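Local coordinates for bifunctional endo-1,4-beta-xylanase A (Neocallimastix patriciarum, PDB 2VG9), which hydrolyses internal beta-1,4-xylosidic bonds in the xylan backbone as a family 11 endo-xylanase, at residues A[96-101]-A[107-112]. Sequence-based numbering, arbitrary orientation.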
ATOM      1  N   TYR A  96       1.318  -0.052  -2.563  1.00  8.40           N
ATOM      2  CA  TYR A  96       0.440   1.046  -2.192  1.00  9.12           C
ATOM      3  C   TYR A  96       0.891   2.397  -2.771  1.00  9.14           C
ATOM      4  O   TYR A  96       2.075   2.622  -2.937  1.00  8.22           O
ATOM      5  CB  TYR A  96       0.417   1.144  -0.670  1.00  8.47           C
ATOM      6  CG  TYR A  96      -0.351   2.322  -0.126  1.00  9.14           C
ATOM      7  CD1 TYR A  96      -1.721   2.219   0.168  1.00  9.36           C
ATOM      8  CD2 TYR A  96       0.286   3.527   0.124  1.00 11.57           C
ATOM      9  CE1 TYR A  96      -2.424   3.294   0.687  1.00 11.09           C
ATOM     10  CE2 TYR A  96      -0.417   4.635   0.630  1.00 11.25           C
ATOM     11  CZ  TYR A  96      -1.763   4.516   0.906  1.00 11.86           C
ATOM     12  OH  TYR A  96      -2.454   5.613   1.425  1.00 11.11           O
ATOM     13  N   GLY A  97      -0.059   3.282  -3.068  1.00  8.09           N
ATOM     14  CA  GLY A  97       0.307   4.631  -3.474  1.00  8.94           C
ATOM     15  C   GLY A  97      -0.921   5.417  -3.881  1.00  9.20           C
ATOM     16  O   GLY A  97      -2.060   4.988  -3.609  1.00  8.60           O
ATOM     17  N   TRP A  98      -0.687   6.584  -4.497  1.00  9.94           N
ATOM     18  CA  TRP A  98      -1.790   7.427  -5.029  1.00 10.32           C
ATOM     19  C   TRP A  98      -1.567   7.854  -6.471  1.00 11.06           C
ATOM     20  O   TRP A  98      -0.410   7.957  -6.925  1.00 11.21           O
ATOM     21  CB  TRP A  98      -1.968   8.691  -4.166  1.00 10.86           C
ATOM     22  CG  TRP A  98      -2.395   8.432  -2.730  1.00 10.87           C
ATOM     23  CD1 TRP A  98      -1.626   7.922  -1.722  1.00 10.88           C
ATOM     24  CD2 TRP A  98      -3.679   8.701  -2.158  1.00  9.85           C
ATOM     25  NE1 TRP A  98      -2.351   7.855  -0.565  1.00 11.55           N
ATOM     26  CE2 TRP A  98      -3.619   8.314  -0.804  1.00 11.86           C
ATOM     27  CE3 TRP A  98      -4.872   9.231  -2.658  1.00  8.57           C
ATOM     28  CZ2 TRP A  98      -4.725   8.433   0.068  1.00 11.22           C
ATOM     29  CZ3 TRP A  98      -5.948   9.341  -1.821  1.00 12.31           C
ATOM     30  CH2 TRP A  98      -5.870   8.948  -0.451  1.00 11.59           C
ATOM     31  N   PHE A  99      -2.666   8.105  -7.200  1.00 12.40           N
ATOM     32  CA  PHE A  99      -2.617   8.909  -8.434  1.00 12.73           C
ATOM     33  C   PHE A  99      -3.192  10.285  -8.082  1.00 14.06           C
ATOM     34  O   PHE A  99      -4.369  10.408  -7.692  1.00 13.15           O
ATOM     35  CB  PHE A  99      -3.413   8.314  -9.622  1.00 12.53           C
ATOM     36  CG  PHE A  99      -3.105   6.863  -9.938  1.00 12.51           C
ATOM     37  CD1 PHE A  99      -1.809   6.329  -9.767  1.00 10.38           C
ATOM     38  CD2 PHE A  99      -4.119   6.021 -10.428  1.00 12.28           C
ATOM     39  CE1 PHE A  99      -1.539   4.983 -10.067  1.00 13.11           C
ATOM     40  CE2 PHE A  99      -3.843   4.687 -10.734  1.00 12.46           C
ATOM     41  CZ  PHE A  99      -2.536   4.163 -10.547  1.00 10.57           C
ATOM     42  N   GLN A 100      -2.343  11.300  -8.189  1.00 14.91           N
ATOM     43  CA  GLN A 100      -2.684  12.667  -7.831  1.00 16.97           C
ATOM     44  C   GLN A 100      -3.440  13.276  -9.010  1.00 17.96           C
ATOM     45  O   GLN A 100      -3.051  13.098 -10.175  1.00 18.18           O
ATOM     46  CB  GLN A 100      -1.408  13.466  -7.542  1.00 17.49           C
ATOM     47  CG  GLN A 100      -1.603  14.984  -7.187  1.00 19.37           C
ATOM     48  CD  GLN A 100      -2.411  15.232  -5.904  1.00 21.32           C
ATOM     49  OE1 GLN A 100      -3.635  15.331  -5.938  1.00 24.45           O
ATOM     50  NE2 GLN A 100      -1.718  15.387  -4.784  1.00 24.42           N
ATOM     51  N   ASN A 101      -4.524  13.970  -8.713  1.00 19.22           N
ATOM     52  CA  ASN A 101      -5.295  14.645  -9.748  1.00 21.19           C
ATOM     53  C   ASN A 101      -5.243  16.179  -9.646  1.00 22.87           C
ATOM     54  O   ASN A 101      -5.993  16.860 -10.338  1.00 23.47           O
ATOM     55  CB  ASN A 101      -6.750  14.150  -9.737  1.00 20.42           C
ATOM     56  CG  ASN A 101      -7.536  14.683  -8.566  1.00 20.33           C
ATOM     57  OD1 ASN A 101      -6.971  15.054  -7.542  1.00 19.12           O
ATOM     58  ND2 ASN A 101      -8.864  14.734  -8.717  1.00 18.88           N
ATOM     59  N   VAL A 107     -10.342  13.709 -13.986  1.00 25.97           N
ATOM     60  CA  VAL A 107      -9.574  12.579 -13.455  1.00 23.67           C
ATOM     61  C   VAL A 107      -9.803  12.481 -11.945  1.00 21.90           C
ATOM     62  O   VAL A 107      -9.663  13.464 -11.241  1.00 22.09           O
ATOM     63  CB  VAL A 107      -8.045  12.783 -13.662  1.00 24.09           C
ATOM     64  CG1 VAL A 107      -7.253  11.567 -13.146  1.00 22.83           C
ATOM     65  CG2 VAL A 107      -7.704  13.108 -15.116  1.00 24.60           C
ATOM     66  N   PRO A 108     -10.095  11.276 -11.425  1.00 20.44           N
ATOM     67  CA  PRO A 108     -10.244  11.178  -9.968  1.00 19.47           C
ATOM     68  C   PRO A 108      -8.914  11.070  -9.191  1.00 18.57           C
ATOM     69  O   PRO A 108      -7.872  10.671  -9.745  1.00 18.15           O
ATOM     70  CB  PRO A 108     -11.093   9.911  -9.789  1.00 19.18           C
ATOM     71  CG  PRO A 108     -10.736   9.060 -10.970  1.00 19.98           C
ATOM     72  CD  PRO A 108     -10.299   9.980 -12.087  1.00 20.46           C
ATOM     73  N   LEU A 109      -8.975  11.428  -7.914  1.00 17.10           N
ATOM     74  CA  LEU A 109      -7.892  11.204  -6.975  1.00 16.98           C
ATOM     75  C   LEU A 109      -7.986   9.728  -6.608  1.00 16.32           C
ATOM     76  O   LEU A 109      -9.077   9.255  -6.284  1.00 16.59           O
ATOM     77  CB  LEU A 109      -8.133  12.067  -5.732  1.00 17.31           C
ATOM     78  CG  LEU A 109      -7.100  12.509  -4.677  1.00 18.29           C
ATOM     79  CD1 LEU A 109      -7.523  12.187  -3.265  1.00 19.64           C
ATOM     80  CD2 LEU A 109      -5.629  12.150  -4.933  1.00 19.25           C
ATOM     81  N   VAL A 110      -6.874   8.989  -6.674  1.00 14.86           N
ATOM     82  CA  VAL A 110      -6.931   7.518  -6.484  1.00 13.90           C
ATOM     83  C   VAL A 110      -5.920   7.094  -5.431  1.00 13.07           C
ATOM     84  O   VAL A 110      -4.776   7.534  -5.476  1.00 12.51           O
ATOM     85  CB  VAL A 110      -6.641   6.761  -7.816  1.00 13.49           C
ATOM     86  CG1 VAL A 110      -6.424   5.258  -7.592  1.00 13.20           C
ATOM     87  CG2 VAL A 110      -7.747   7.022  -8.832  1.00 14.55           C
ATOM     88  N   GLU A 111      -6.360   6.256  -4.481  1.00 12.15           N
ATOM     89  CA  GLU A 111      -5.476   5.490  -3.592  1.00 11.76           C
ATOM     90  C   GLU A 111      -5.560   4.047  -4.108  1.00 11.13           C
ATOM     91  O   GLU A 111      -6.657   3.514  -4.293  1.00 11.74           O
ATOM     92  CB  GLU A 111      -5.983   5.580  -2.155  1.00 12.30           C
ATOM     93  CG  GLU A 111      -5.160   4.870  -1.085  1.00 12.09           C
ATOM     94  CD  GLU A 111      -5.763   5.095   0.297  1.00 13.39           C
ATOM     95  OE1 GLU A 111      -5.004   5.340   1.254  1.00 16.52           O
ATOM     96  OE2 GLU A 111      -7.015   5.048   0.425  1.00 14.39           O
ATOM     97  N   TYR A 112      -4.420   3.430  -4.397  1.00  9.41           N
ATOM     98  CA  TYR A 112      -4.412   2.112  -5.042  1.00  9.33           C
ATOM     99  C   TYR A 112      -3.683   1.072  -4.157  1.00  9.04           C
ATOM    100  O   TYR A 112      -2.809   1.424  -3.337  1.00  7.78           O
ATOM    101  CB  TYR A 112      -3.804   2.199  -6.459  1.00  7.97           C
ATOM    102  CG  TYR A 112      -2.293   2.417  -6.486  1.00  8.21           C
ATOM    103  CD1 TYR A 112      -1.416   1.338  -6.242  1.00  8.15           C
ATOM    104  CD2 TYR A 112      -1.737   3.685  -6.747  1.00  6.87           C
ATOM    105  CE1 TYR A 112      -0.029   1.495  -6.250  1.00  7.08           C
ATOM    106  CE2 TYR A 112      -0.293   3.870  -6.795  1.00  6.93           C
ATOM    107  CZ  TYR A 112       0.532   2.751  -6.530  1.00  9.32           C
ATOM    108  OH  TYR A 112       1.906   2.818  -6.545  1.00  6.34           O
TER
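Glu111 reaches across to Tyr96 and lies against Trp98 in the antiparallel hairpin of strands 89-100 and 110-115. Its non-hydrogen-bonded pairing with Trp98 puts CB over the indole, 3.6 Å from the centroid of the six-membered ring and almost on its normal, a CH-pi contact. From there CG runs anti to the backbone N (chi1 -178°) and the extended chain carries the carboxylate to Tyr96. OE1 meets that ring in plane at its edge and accepts a hydrogen bond from the hydroxyl through its anti lone pair, with OH to OE1 at 2.6 Å. Trp98 NE1 in turn donates to Tyr96 OH at 3.0 Å, a bent bond, with the oxygen 32° out of the indole plane, that links the indole to the hydroxyl bonded to the carboxylate. An alanine in place of Trp98 removes the donor and the face, and would probably leave Tyr96 OH without that bond and open a gap beside the Glu111 chain. Glu111 falls in a Pro-Leu-Val-Glu-Tyr-Tyr sequence that, as in relatives, probably supplies the nucleophile; its OE2 is bonded by Gln158.

The other face of the sheet carries Phe99, Val110 and Tyr112. Tyr112, with CG between its backbone N and carbonyl carbon (chi1 72°), folds its ring over Gly97, whose CA is 3.8 Å from the ring centroid; its OH bonds Glu193 O. Phe99 meets that ring obliquely, CE1 to Tyr112 CD2 3.6 Å, and lies alongside Val110. Near the loop that closes the hairpin, Asn101 ND2 donates in its amide plane to Val107 O at 2.9 Å.

Strand 89-100 has 190-200 as its second neighbour, and 110-115 pairs in parallel with 153-163, whose Phe156 packs on Trp98. From helix 174-182, Phe178 packs on Phe99 and Tyr112, meeting both edge-to-face.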